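Local structure of alcohol dehydrogenase (Thermus sp., 4CPD) at residues Ala3-Asn8 with Gly54-His59; Glu10-Lys15 with Glu325-Tyr330; Gly47-Leu52 with Pro113-Leu118; His59-Gln64 with Gly107-Gly112. The protein probably catalyses the zinc-dependent interconversion of alcohols with aldehydes or ketones, using NAD(H) as the redox cofactor. All blocks are in the same frame, centred on the assembly; numbering follows the deposited sequence.

Contact 1 (Ala3-Asn8 with Gly54-His59); sequences AVVFEN and GSVLGH. With ZN (zinc ion), chain E.
The carbonyl oxygen of Ser-55 takes two hydrogens from strand 3-8. Phe-6 N donates a hydrogen bond to it in the carbonyl plane (3.0 Å, N-H...O 158°), and Val-5 CA adds a CA-H...O contact of 3.1 Å. Val-4 O mirrors this pattern, accepting Leu-57 N at 3.1 Å while the CA-H of Val-56 points at it. In the Leu-57 bond the donor is tilted out of the carbonyl plane. Val-5 and Val-56 between these bonds therefore form a non-hydrogen-bonded antiparallel pair. The bridge stays single, and the two segments run close to perpendicular. A further bond, Gly-54 N to Phe-6 O (2.9 Å, 171°), holds the loop where Gly-54 turns with positive phi. The bridge belongs to the GroES-like catalytic domain of the medium-chain dehydrogenases: it ties the N-terminal strand to the loop that leads into zinc ligand His-59. Apolar groups fill in beside the backbone bonds. The two methyls of Val-56 straddle Ala-3 CB, with CG2 at 4.0 Å. Leu-57 sets its methyls against Phe-6 CB, CD2 at 4.1 Å, and its CG lies near Phe-6 N. With CG anti to the backbone N (chi1 -178°), the Phe-6 ring is carried away from residues 54-59. Ser-55 OG turns back to hydrogen-bond Leu-52 O. Beyond the pair, Leu-57 packs on Leu-44 of helix 39-45 and on Tyr-330.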
loop_
_atom_site.group_PDB
_atom_site.type_symbol
_atom_site.label_atom_id
_atom_site.label_comp_id
_atom_site.label_asym_id
_atom_site.label_seq_id
_atom_site.Cartn_x
_atom_site.Cartn_y
_atom_site.Cartn_z
ATOM N N ALA A 3 31.615 14.238 22.912
ATOM C CA ALA A 3 30.385 13.606 22.450
ATOM C C ALA A 3 29.173 14.105 23.219
ATOM O O ALA A 3 29.239 14.311 24.420
ATOM C CB ALA A 3 30.493 12.102 22.586
ATOM N N VAL A 4 28.052 14.289 22.529
ATOM C CA VAL A 4 26.787 14.656 23.193
ATOM C C VAL A 4 26.180 13.400 23.796
ATOM O O VAL A 4 26.065 12.393 23.093
ATOM C CB VAL A 4 25.763 15.204 22.196
ATOM C CG1 VAL A 4 24.492 15.610 22.906
ATOM C CG2 VAL A 4 26.323 16.376 21.417
ATOM N N VAL A 5 25.792 13.448 25.073
ATOM C CA VAL A 5 25.167 12.285 25.732
ATOM C C VAL A 5 23.851 12.658 26.398
ATOM O O VAL A 5 23.662 13.794 26.829
ATOM C CB VAL A 5 26.089 11.631 26.805
ATOM C CG1 VAL A 5 27.489 11.415 26.276
ATOM C CG2 VAL A 5 26.163 12.484 28.056
ATOM N N PHE A 6 22.964 11.673 26.498
ATOM C CA PHE A 6 21.698 11.790 27.241
ATOM C C PHE A 6 22.015 11.768 28.755
ATOM O O PHE A 6 22.939 11.050 29.199
ATOM C CB PHE A 6 20.821 10.597 26.825
ATOM C CG PHE A 6 19.452 10.550 27.448
ATOM C CD1 PHE A 6 18.416 11.312 26.934
ATOM C CD2 PHE A 6 19.178 9.663 28.489
ATOM C CE1 PHE A 6 17.138 11.248 27.486
ATOM C CE2 PHE A 6 17.904 9.592 29.037
ATOM C CZ PHE A 6 16.881 10.388 28.535
ATOM N N GLU A 7 21.292 12.572 29.539
ATOM C CA GLU A 7 21.396 12.499 31.011
ATOM C C GLU A 7 20.079 12.070 31.662
ATOM O O GLU A 7 20.054 11.127 32.456
ATOM C CB GLU A 7 21.885 13.825 31.583
ATOM C CG GLU A 7 23.332 14.121 31.219
ATOM C CD GLU A 7 24.018 15.124 32.155
ATOM O OE1 GLU A 7 23.367 16.117 32.587
ATOM O OE2 GLU A 7 25.218 14.915 32.454
ATOM N N ASN A 8 18.997 12.759 31.305
ATOM C CA ASN A 8 17.631 12.372 31.686
ATOM C C ASN A 8 16.629 13.073 30.762
ATOM O O ASN A 8 17.015 13.876 29.936
ATOM C CB ASN A 8 17.347 12.687 33.171
ATOM C CG ASN A 8 17.750 14.096 33.558
ATOM O OD1 ASN A 8 17.043 15.063 33.254
ATOM N ND2 ASN A 8 18.893 14.225 34.236
ATOM N N GLY A 54 24.334 8.571 29.740
ATOM C CA GLY A 54 25.697 8.429 29.229
ATOM C C GLY A 54 25.790 7.850 27.816
ATOM O O GLY A 54 26.888 7.610 27.316
ATOM N N SER A 55 24.646 7.591 27.174
ATOM C CA SER A 55 24.635 7.109 25.807
ATOM C C SER A 55 24.879 8.283 24.862
ATOM O O SER A 55 24.285 9.362 25.022
ATOM C CB SER A 55 23.284 6.480 25.475
ATOM O OG SER A 55 22.956 5.386 26.308
ATOM N N VAL A 56 25.741 8.067 23.877
ATOM C CA VAL A 56 25.979 9.048 22.831
ATOM C C VAL A 56 24.820 9.107 21.800
ATOM O O VAL A 56 24.439 8.089 21.210
ATOM C CB VAL A 56 27.289 8.720 22.088
ATOM C CG1 VAL A 56 27.555 9.734 20.969
ATOM C CG2 VAL A 56 28.459 8.686 23.067
ATOM N N LEU A 57 24.281 10.303 21.570
ATOM C CA LEU A 57 23.103 10.475 20.721
ATOM C C LEU A 57 23.454 10.791 19.269
ATOM O O LEU A 57 24.610 11.073 18.952
ATOM C CB LEU A 57 22.225 11.595 21.276
ATOM C CG LEU A 57 21.697 11.370 22.701
ATOM C CD1 LEU A 57 20.844 12.554 23.145
ATOM C CD2 LEU A 57 20.869 10.106 22.799
ATOM N N GLY A 58 22.441 10.728 18.400
ATOM C CA GLY A 58 22.543 11.204 17.012
ATOM C C GLY A 58 22.766 10.122 15.964
ATOM O O GLY A 58 23.481 9.137 16.209
ATOM N N HIS A 59 22.134 10.291 14.796
ATOM C CA HIS A 59 22.276 9.341 13.694
ATOM C C HIS A 59 22.419 10.026 12.328
ATOM O O HIS A 59 22.365 9.357 11.284
ATOM C CB HIS A 59 21.059 8.431 13.676
ATOM C CG HIS A 59 19.781 9.185 13.725
ATOM N ND1 HIS A 59 19.116 9.413 14.908
ATOM C CD2 HIS A 59 19.085 9.821 12.758
ATOM C CE1 HIS A 59 18.042 10.137 14.659
ATOM N NE2 HIS A 59 18.007 10.404 13.364
HETATM ZN ZN ZN E . 16.535 11.033 11.768
HETATM O O HOH W 1 15.016 9.082 11.622
#

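Contact 2 (Glu10-Lys15 with Glu325-Tyr330); sequences ERVAVK and EAPRGY
Val-12 and Pro-327 lie closest in backbone terms and, with Val-14, Ala-326 and Tyr-330, make an almost wholly apolar contact. Val-12 CG1 does most of the touching from the strand. It stands over one face of the Tyr-330 ring, 4.2 Å from CD1 and displaced toward the rim, and the two side chains cross at about a right angle. The same methyl also reaches Pro-327 CA at 4.1 Å. Two residues along, Val-14 points to the same side of the strand; its CG1 bears on Pro-327 CD at 4.0 Å and on Ala-326 CB at 4.3 Å. Carbon-to-carbonyl approaches come next: the pyrrolidine ring of Pro-327 lies against the Val-12 carbonyl, its CG 3.5 Å from Val-12 O and its CB close by. No hydrogen bond joins the two segments. Residues 325-330 bond among themselves, Glu-325 O accepting Gly-329 N and Ala-326 O accepting Tyr-330 N at 2.9 Å, while the strand pairs Ala-13 with Val-5 and Lys-15 with Ala-3. Glu-325 occupies the N-cap position, and Pro-327 lies in the first turn, where a residue without an N-H costs the helix no bond. The Tyr-330 hydroxyl is taken up by Gln-122 OE1, and its ring also meets that of Tyr-45. Residues 326-330 run roughly antiparallel to residues 11-15, at 156° with axes 7.9 Å apart. Helix 326-334 thus covers one face of the two-stranded sheet 2-8/11-16, where Val-4 of the partner strand packs on both Val-12 and Ala-326.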
loop_
_atom_site.group_PDB
_atom_site.type_symbol
_atom_site.label_atom_id
_atom_site.label_comp_id
_atom_site.label_asym_id
_atom_site.label_seq_id
_atom_site.Cartn_x
_atom_site.Cartn_y
_atom_site.Cartn_z
ATOM N N GLU A 10 14.718 15.393 28.804
ATOM C CA GLU A 10 14.893 16.836 28.462
ATOM C C GLU A 10 16.211 17.464 28.939
ATOM O O GLU A 10 16.347 18.679 28.979
ATOM C CB GLU A 10 13.696 17.684 28.939
ATOM C CG GLU A 10 12.534 16.858 29.500
ATOM C CD GLU A 10 11.157 17.261 29.011
ATOM O OE1 GLU A 10 11.021 18.165 28.156
ATOM O OE2 GLU A 10 10.197 16.639 29.494
ATOM N N ARG A 11 17.172 16.625 29.288
ATOM C CA ARG A 11 18.510 17.071 29.619
ATOM C C ARG A 11 19.534 16.291 28.768
ATOM O O ARG A 11 19.428 15.080 28.550
ATOM C CB ARG A 11 18.815 16.910 31.122
ATOM C CG ARG A 11 20.203 17.425 31.532
ATOM C CD ARG A 11 20.244 17.936 32.965
ATOM N NE ARG A 11 19.220 18.969 33.170
ATOM C CZ ARG A 11 19.423 20.290 33.204
ATOM N NH1 ARG A 11 20.643 20.819 33.067
ATOM N NH2 ARG A 11 18.380 21.099 33.395
ATOM N N VAL A 12 20.552 17.013 28.325
ATOM C CA VAL A 12 21.563 16.501 27.437
ATOM C C VAL A 12 22.799 17.364 27.640
ATOM O O VAL A 12 22.679 18.566 27.901
ATOM C CB VAL A 12 21.032 16.575 26.007
ATOM C CG1 VAL A 12 21.948 17.352 25.089
ATOM C CG2 VAL A 12 20.761 15.184 25.487
ATOM N N ALA A 13 23.979 16.762 27.525
ATOM C CA ALA A 13 25.243 17.461 27.829
ATOM C C ALA A 13 26.401 16.872 27.040
ATOM O O ALA A 13 26.344 15.712 26.622
ATOM C CB ALA A 13 25.541 17.379 29.321
ATOM N N VAL A 14 27.453 17.655 26.838
ATOM C CA VAL A 14 28.607 17.133 26.085
ATOM C C VAL A 14 29.759 16.787 27.051
ATOM O O VAL A 14 30.276 17.655 27.771
ATOM C CB VAL A 14 29.014 18.034 24.873
ATOM C CG1 VAL A 14 27.898 19.024 24.535
ATOM C CG2 VAL A 14 30.337 18.764 25.072
ATOM N N LYS A 15 30.112 15.501 27.079
ATOM C CA LYS A 15 31.078 14.958 28.025
ATOM C C LYS A 15 32.238 14.300 27.288
ATOM O O LYS A 15 32.186 14.073 26.087
ATOM C CB LYS A 15 30.388 13.938 28.958
ATOM N N GLU A 325 27.714 23.481 21.997
ATOM C CA GLU A 325 26.451 24.205 22.140
ATOM C C GLU A 325 25.240 23.367 21.771
ATOM O O GLU A 325 24.120 23.893 21.626
ATOM C CB GLU A 325 26.482 25.489 21.322
ATOM C CG GLU A 325 27.526 26.490 21.809
ATOM C CD GLU A 325 27.353 27.852 21.172
ATOM O OE1 GLU A 325 26.233 28.406 21.269
ATOM O OE2 GLU A 325 28.333 28.360 20.579
ATOM N N ALA A 326 25.456 22.056 21.674
ATOM C CA ALA A 326 24.374 21.090 21.433
ATOM C C ALA A 326 23.131 21.213 22.340
ATOM O O ALA A 326 22.012 21.221 21.853
ATOM C CB ALA A 326 24.915 19.674 21.494
ATOM N N PRO A 327 23.321 21.304 23.659
ATOM C CA PRO A 327 22.128 21.438 24.501
ATOM C C PRO A 327 21.258 22.635 24.144
ATOM O O PRO A 327 20.040 22.514 24.209
ATOM C CB PRO A 327 22.699 21.582 25.913
ATOM C CG PRO A 327 24.063 20.985 25.835
ATOM C CD PRO A 327 24.563 21.250 24.449
ATOM N N ARG A 328 21.868 23.762 23.767
ATOM C CA ARG A 328 21.114 24.904 23.230
ATOM C C ARG A 328 20.365 24.442 21.941
ATOM O O ARG A 328 19.157 24.684 21.756
ATOM C CB ARG A 328 22.059 26.103 22.976
ATOM C CG ARG A 328 21.376 27.456 22.711
ATOM C CD ARG A 328 22.351 28.641 22.702
ATOM N N GLY A 329 21.078 23.724 21.081
ATOM C CA GLY A 329 20.510 23.262 19.816
ATOM C C GLY A 329 19.229 22.485 20.014
ATOM O O GLY A 329 18.216 22.731 19.351
ATOM N N TYR A 330 19.288 21.544 20.940
ATOM C CA TYR A 330 18.153 20.712 21.263
ATOM C C TYR A 330 16.994 21.566 21.769
ATOM O O TYR A 330 15.849 21.340 21.379
ATOM C CB TYR A 330 18.544 19.654 22.302
ATOM C CG TYR A 330 19.073 18.326 21.738
ATOM C CD1 TYR A 330 20.375 18.183 21.311
ATOM C CD2 TYR A 330 18.267 17.211 21.696
ATOM C CE1 TYR A 330 20.845 16.974 20.830
ATOM C CE2 TYR A 330 18.732 16.000 21.230
ATOM C CZ TYR A 330 20.023 15.886 20.791
ATOM O OH TYR A 330 20.443 14.651 20.312
#

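Contact 3 (Gly47-Leu52 with Pro113-Leu118); sequences GKIPVL and PMFGNL
Pro-113 is wedged against Pro-50 and Leu-52, and these three residues bury the most surface between the two loops. The ring of Pro-113 meets residues 47-52 at two corners. Its CD lies 3.3 Å from Pro-50 O, and its CG takes the branch end of Leu-52, CD1, at 4.3 Å. Pro-50 in turn uses its own ring on the next residue: CG touches Met-114 CG at 4.2 Å, after which the thioether end of Met-114 leads away from the contact. No direct hydrogen bond crosses, but water 2 makes the polar link. It donates to Pro-50 O and accepts from Met-114 N, at 2.7 Å from each, so the carbonyl beside the Pro-113 ring and an amide of the second loop are both satisfied through one molecule. Leu-52 O, for its part, accepts from Ser-55 OG. Beside the prolines, Ile-49 presents CG2 to Phe-115 CE2 at 4.2 Å, the side chains crossing at about a right angle. A chi1 of -57° leaves this methyl anti to the backbone N and sends it to the ring. The Phe-115 ring also packs edge-to-face with that of Tyr-111, which Ile-49 touches as well. Neither loop forms regular structure here, and the contact lies at the surface of the GroES-like domain. The Ile-49 side chain is about 6 Å from that of NAD-binding Val-268 and about 9 Å from NAD, consistent with a place near the mouth of the cleft between catalytic and coenzyme domains of a medium-chain dehydrogenase.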
loop_
_atom_site.group_PDB
_atom_site.type_symbol
_atom_site.label_atom_id
_atom_site.label_comp_id
_atom_site.label_asym_id
_atom_site.label_seq_id
_atom_site.Cartn_x
_atom_site.Cartn_y
_atom_site.Cartn_z
ATOM N N GLY A 47 11.750 11.236 26.369
ATOM C CA GLY A 47 11.592 9.914 26.974
ATOM C C GLY A 47 10.580 8.979 26.339
ATOM O O GLY A 47 10.185 7.971 26.942
ATOM N N LYS A 48 10.177 9.317 25.111
ATOM C CA LYS A 48 9.265 8.506 24.284
ATOM C C LYS A 48 9.990 7.231 23.811
ATOM O O LYS A 48 9.369 6.273 23.358
ATOM C CB LYS A 48 8.814 9.321 23.046
ATOM C CG LYS A 48 7.312 9.504 22.828
ATOM C CD LYS A 48 6.820 10.839 23.403
ATOM C CE LYS A 48 5.841 11.568 22.491
ATOM N NZ LYS A 48 6.523 12.136 21.290
ATOM N N ILE A 49 11.316 7.250 23.888
ATOM C CA ILE A 49 12.155 6.130 23.476
ATOM C C ILE A 49 13.197 5.875 24.587
ATOM O O ILE A 49 13.811 6.832 25.110
ATOM C CB ILE A 49 12.900 6.454 22.152
ATOM C CG1 ILE A 49 11.914 6.815 21.011
ATOM C CG2 ILE A 49 13.822 5.305 21.764
ATOM C CD1 ILE A 49 11.219 5.651 20.336
ATOM N N PRO A 50 13.402 4.592 24.960
ATOM C CA PRO A 50 14.268 4.320 26.091
ATOM C C PRO A 50 15.756 4.455 25.772
ATOM O O PRO A 50 16.262 3.843 24.813
ATOM C CB PRO A 50 13.956 2.856 26.441
ATOM C CG PRO A 50 12.864 2.415 25.539
ATOM C CD PRO A 50 12.857 3.349 24.390
ATOM N N VAL A 51 16.439 5.247 26.593
ATOM C CA VAL A 51 17.861 5.487 26.451
ATOM C C VAL A 51 18.473 5.430 27.847
ATOM O O VAL A 51 17.903 5.973 28.800
ATOM C CB VAL A 51 18.146 6.899 25.892
ATOM C CG1 VAL A 51 19.592 7.004 25.450
ATOM C CG2 VAL A 51 17.236 7.237 24.743
ATOM N N LEU A 52 19.650 4.812 27.948
ATOM C CA LEU A 52 20.440 4.785 29.190
ATOM C C LEU A 52 21.267 6.078 29.267
ATOM O O LEU A 52 21.822 6.545 28.270
ATOM C CB LEU A 52 21.397 3.586 29.219
ATOM C CG LEU A 52 20.932 2.156 29.504
ATOM C CD1 LEU A 52 19.430 2.024 29.340
ATOM C CD2 LEU A 52 21.661 1.150 28.592
ATOM N N PRO A 113 18.988 0.997 23.446
ATOM C CA PRO A 113 19.070 -0.459 23.373
ATOM C C PRO A 113 17.932 -1.155 22.621
ATOM O O PRO A 113 18.101 -2.292 22.210
ATOM C CB PRO A 113 19.084 -0.882 24.845
ATOM C CG PRO A 113 18.355 0.198 25.560
ATOM C CD PRO A 113 18.588 1.469 24.788
ATOM N N MET A 114 16.802 -0.496 22.393
ATOM C CA MET A 114 15.737 -1.133 21.580
ATOM C C MET A 114 15.996 -1.127 20.071
ATOM O O MET A 114 15.274 -1.768 19.309
ATOM C CB MET A 114 14.363 -0.549 21.930
ATOM C CG MET A 114 13.916 -1.007 23.308
ATOM S SD MET A 114 13.714 -2.803 23.323
ATOM C CE MET A 114 15.241 -3.459 24.022
ATOM N N PHE A 115 17.052 -0.425 19.662
ATOM C CA PHE A 115 17.428 -0.255 18.258
ATOM C C PHE A 115 18.919 -0.498 18.037
ATOM O O PHE A 115 19.612 0.312 17.421
ATOM C CB PHE A 115 17.046 1.141 17.802
ATOM C CG PHE A 115 15.574 1.386 17.842
ATOM C CD1 PHE A 115 14.787 1.038 16.769
ATOM C CD2 PHE A 115 14.975 1.940 18.971
ATOM C CE1 PHE A 115 13.429 1.258 16.799
ATOM C CE2 PHE A 115 13.621 2.161 19.007
ATOM C CZ PHE A 115 12.846 1.820 17.915
ATOM N N GLY A 116 19.407 -1.618 18.561
ATOM C CA GLY A 116 20.742 -2.104 18.240
ATOM C C GLY A 116 21.807 -1.660 19.212
ATOM O O GLY A 116 22.962 -2.078 19.095
ATOM N N ASN A 117 21.428 -0.792 20.153
ATOM C CA ASN A 117 22.352 -0.305 21.185
ATOM C C ASN A 117 23.666 0.214 20.581
ATOM O O ASN A 117 24.745 -0.313 20.857
ATOM C CB ASN A 117 22.619 -1.434 22.183
ATOM C CG ASN A 117 23.085 -0.929 23.546
ATOM O OD1 ASN A 117 22.736 0.170 24.010
ATOM N ND2 ASN A 117 23.878 -1.744 24.199
ATOM N N LEU A 118 23.545 1.238 19.741
ATOM C CA LEU A 118 24.662 1.745 18.952
ATOM C C LEU A 118 25.048 3.101 19.471
ATOM O O LEU A 118 24.192 3.915 19.808
ATOM C CB LEU A 118 24.265 1.860 17.482
ATOM C CG LEU A 118 24.153 0.542 16.702
ATOM C CD1 LEU A 118 23.241 0.708 15.501
ATOM C CD2 LEU A 118 25.522 0.047 16.253
HETATM O O HOH W 2 16.135 2.107 22.811
#

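Contact 4 (His59-Gln64 with Gly107-Gly112); sequences HEFVGQ and GVYGYG. With ZN (zinc ion), chain E.
Phe-61 turns the edge of its ring toward the face of Tyr-109 in an offset edge-to-face pair, the planes at 87° and the centroids 5.9 Å apart. The nearest atoms are Phe-61 CE1 and Tyr-109 CE2, at 4.0 Å. His-59 meets the same tyrosine at its base: CB is 3.5 Å from Tyr-109 O, which lies at the edge of the imidazole near its plane, and Val-108 CG1 adds a methyl to CB. The Tyr-111 ring stands oblique to His-59, planes at 75°, and its hydroxyl is bonded to Ser-40 O. A chi1 of 50° places the His-59 ring between backbone N and carbonyl carbon, with NE2 directed at the zinc ion 2.3 Å away; Cys-38, Asp-152 and water 1 complete the site. Both tyrosines belong to a type II turn, Val-108 to Tyr-111, with Gly-110 at its third position in positive phi and a weak closing bond. The turn begins at the end of the short, weakly bonded strand 107-108, the partner of 86-87, and packs beside strand 60-68, itself paired with 28-37 and 80-82, while Leu-126 of strand 125-128 touches both Phe-61 and Tyr-109.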
loop_
_atom_site.group_PDB
_atom_site.type_symbol
_atom_site.label_atom_id
_atom_site.label_comp_id
_atom_site.label_asym_id
_atom_site.label_seq_id
_atom_site.Cartn_x
_atom_site.Cartn_y
_atom_site.Cartn_z
ATOM N N HIS A 59 22.134 10.291 14.796
ATOM C CA HIS A 59 22.276 9.341 13.694
ATOM C C HIS A 59 22.419 10.026 12.328
ATOM O O HIS A 59 22.365 9.357 11.284
ATOM C CB HIS A 59 21.059 8.431 13.676
ATOM C CG HIS A 59 19.781 9.185 13.725
ATOM N ND1 HIS A 59 19.116 9.413 14.908
ATOM C CD2 HIS A 59 19.085 9.821 12.758
ATOM C CE1 HIS A 59 18.042 10.137 14.659
ATOM N NE2 HIS A 59 18.007 10.404 13.364
ATOM N N GLU A 60 22.578 11.350 12.336
ATOM C CA GLU A 60 22.851 12.095 11.129
ATOM C C GLU A 60 24.325 12.569 11.084
ATOM O O GLU A 60 24.750 13.289 11.981
ATOM C CB GLU A 60 21.965 13.291 11.090
ATOM C CG GLU A 60 20.496 13.028 10.836
ATOM C CD GLU A 60 19.716 14.325 10.977
ATOM O OE1 GLU A 60 19.601 14.842 12.100
ATOM O OE2 GLU A 60 19.236 14.872 9.980
ATOM N N PHE A 61 25.080 12.153 10.055
ATOM C CA PHE A 61 26.481 12.514 9.958
ATOM C C PHE A 61 27.041 12.580 8.550
ATOM O O PHE A 61 26.555 11.929 7.618
ATOM C CB PHE A 61 27.311 11.510 10.724
ATOM C CG PHE A 61 27.379 10.163 10.074
ATOM C CD1 PHE A 61 26.354 9.273 10.207
ATOM C CD2 PHE A 61 28.470 9.802 9.334
ATOM C CE1 PHE A 61 26.410 8.037 9.601
ATOM C CE2 PHE A 61 28.549 8.567 8.723
ATOM C CZ PHE A 61 27.514 7.684 8.847
ATOM N N VAL A 62 28.095 13.370 8.432
ATOM C CA VAL A 62 29.008 13.328 7.289
ATOM C C VAL A 62 30.413 13.544 7.833
ATOM O O VAL A 62 30.613 14.328 8.764
ATOM C CB VAL A 62 28.655 14.410 6.227
ATOM C CG1 VAL A 62 28.532 15.781 6.874
ATOM C CG2 VAL A 62 29.666 14.391 5.072
ATOM N N GLY A 63 31.384 12.854 7.268
ATOM C CA GLY A 63 32.748 12.972 7.773
ATOM C C GLY A 63 33.760 12.280 6.915
ATOM O O GLY A 63 33.492 11.964 5.775
ATOM N N GLN A 64 34.931 12.045 7.484
ATOM C CA GLN A 64 36.041 11.348 6.785
ATOM C C GLN A 64 36.464 10.068 7.487
ATOM O O GLN A 64 36.439 9.965 8.727
ATOM C CB GLN A 64 37.263 12.234 6.709
ATOM C CG GLN A 64 37.111 13.394 5.764
ATOM C CD GLN A 64 38.303 14.329 5.832
ATOM O OE1 GLN A 64 38.488 15.029 6.831
ATOM N NE2 GLN A 64 39.128 14.333 4.781
ATOM N N GLY A 107 19.776 -1.807 13.203
ATOM C CA GLY A 107 19.778 -0.843 14.309
ATOM C C GLY A 107 19.848 0.580 13.820
ATOM O O GLY A 107 20.025 0.805 12.645
ATOM N N VAL A 108 19.714 1.530 14.736
ATOM C CA VAL A 108 19.823 2.956 14.450
ATOM C C VAL A 108 20.836 3.539 15.394
ATOM O O VAL A 108 20.731 3.365 16.594
ATOM C CB VAL A 108 18.506 3.698 14.737
ATOM C CG1 VAL A 108 18.642 5.175 14.431
ATOM C CG2 VAL A 108 17.372 3.088 13.942
ATOM N N TYR A 109 21.797 4.275 14.857
ATOM C CA TYR A 109 22.834 4.915 15.688
ATOM C C TYR A 109 22.207 5.781 16.773
ATOM O O TYR A 109 21.245 6.494 16.528
ATOM C CB TYR A 109 23.772 5.820 14.857
ATOM C CG TYR A 109 24.519 5.143 13.741
ATOM C CD1 TYR A 109 25.592 4.301 13.999
ATOM C CD2 TYR A 109 24.167 5.368 12.416
ATOM C CE1 TYR A 109 26.272 3.666 12.967
ATOM C CE2 TYR A 109 24.858 4.764 11.373
ATOM C CZ TYR A 109 25.892 3.918 11.654
ATOM O OH TYR A 109 26.525 3.345 10.599
ATOM N N GLY A 110 22.799 5.735 17.954
ATOM C CA GLY A 110 22.437 6.629 19.037
ATOM C C GLY A 110 20.955 6.642 19.354
ATOM O O GLY A 110 20.399 7.705 19.711
ATOM N N TYR A 111 20.312 5.475 19.232
ATOM C CA TYR A 111 18.884 5.389 19.476
ATOM C C TYR A 111 18.523 4.368 20.589
ATOM O O TYR A 111 17.367 3.922 20.723
ATOM C CB TYR A 111 18.135 5.136 18.154
ATOM C CG TYR A 111 16.872 5.962 18.053
ATOM C CD1 TYR A 111 16.936 7.325 17.895
ATOM C CD2 TYR A 111 15.630 5.365 18.123
ATOM C CE1 TYR A 111 15.786 8.090 17.794
ATOM C CE2 TYR A 111 14.474 6.109 18.044
ATOM C CZ TYR A 111 14.558 7.477 17.889
ATOM O OH TYR A 111 13.426 8.250 17.819
ATOM N N GLY A 112 19.508 4.050 21.420
ATOM C CA GLY A 112 19.264 3.265 22.614
ATOM C C GLY A 112 19.159 1.772 22.366
ATOM O O GLY A 112 19.212 1.324 21.226
HETATM ZN ZN ZN E . 16.535 11.033 11.768
HETATM O O HOH W 1 15.016 9.082 11.622
#

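Contacts 1 and 2 share the two-stranded sheet 2-8/11-16, bonded through Val-5 N and Ala-13 O at 2.8 Å, and Leu-57 CD1 meets Val-12 CG2 at 3.5 Å across them. Contact 1 runs on into contact 4 through their common residue, His-59, which brings both to the zinc. Contact 3 joins contact 4 by backbone bonds, Leu-118 O to Gly-110 N (2.9 Å) and Phe-115 O to Val-108 N (3.0 Å), and touches contact 1 where Phe-6 CE2 nears Val-51 O. Contact 2 lies farthest from the chain centre, about 21 Å, and about 17 Å from contact 4 between centres; the Tyr-111 side chain is about 6 Å from NAD.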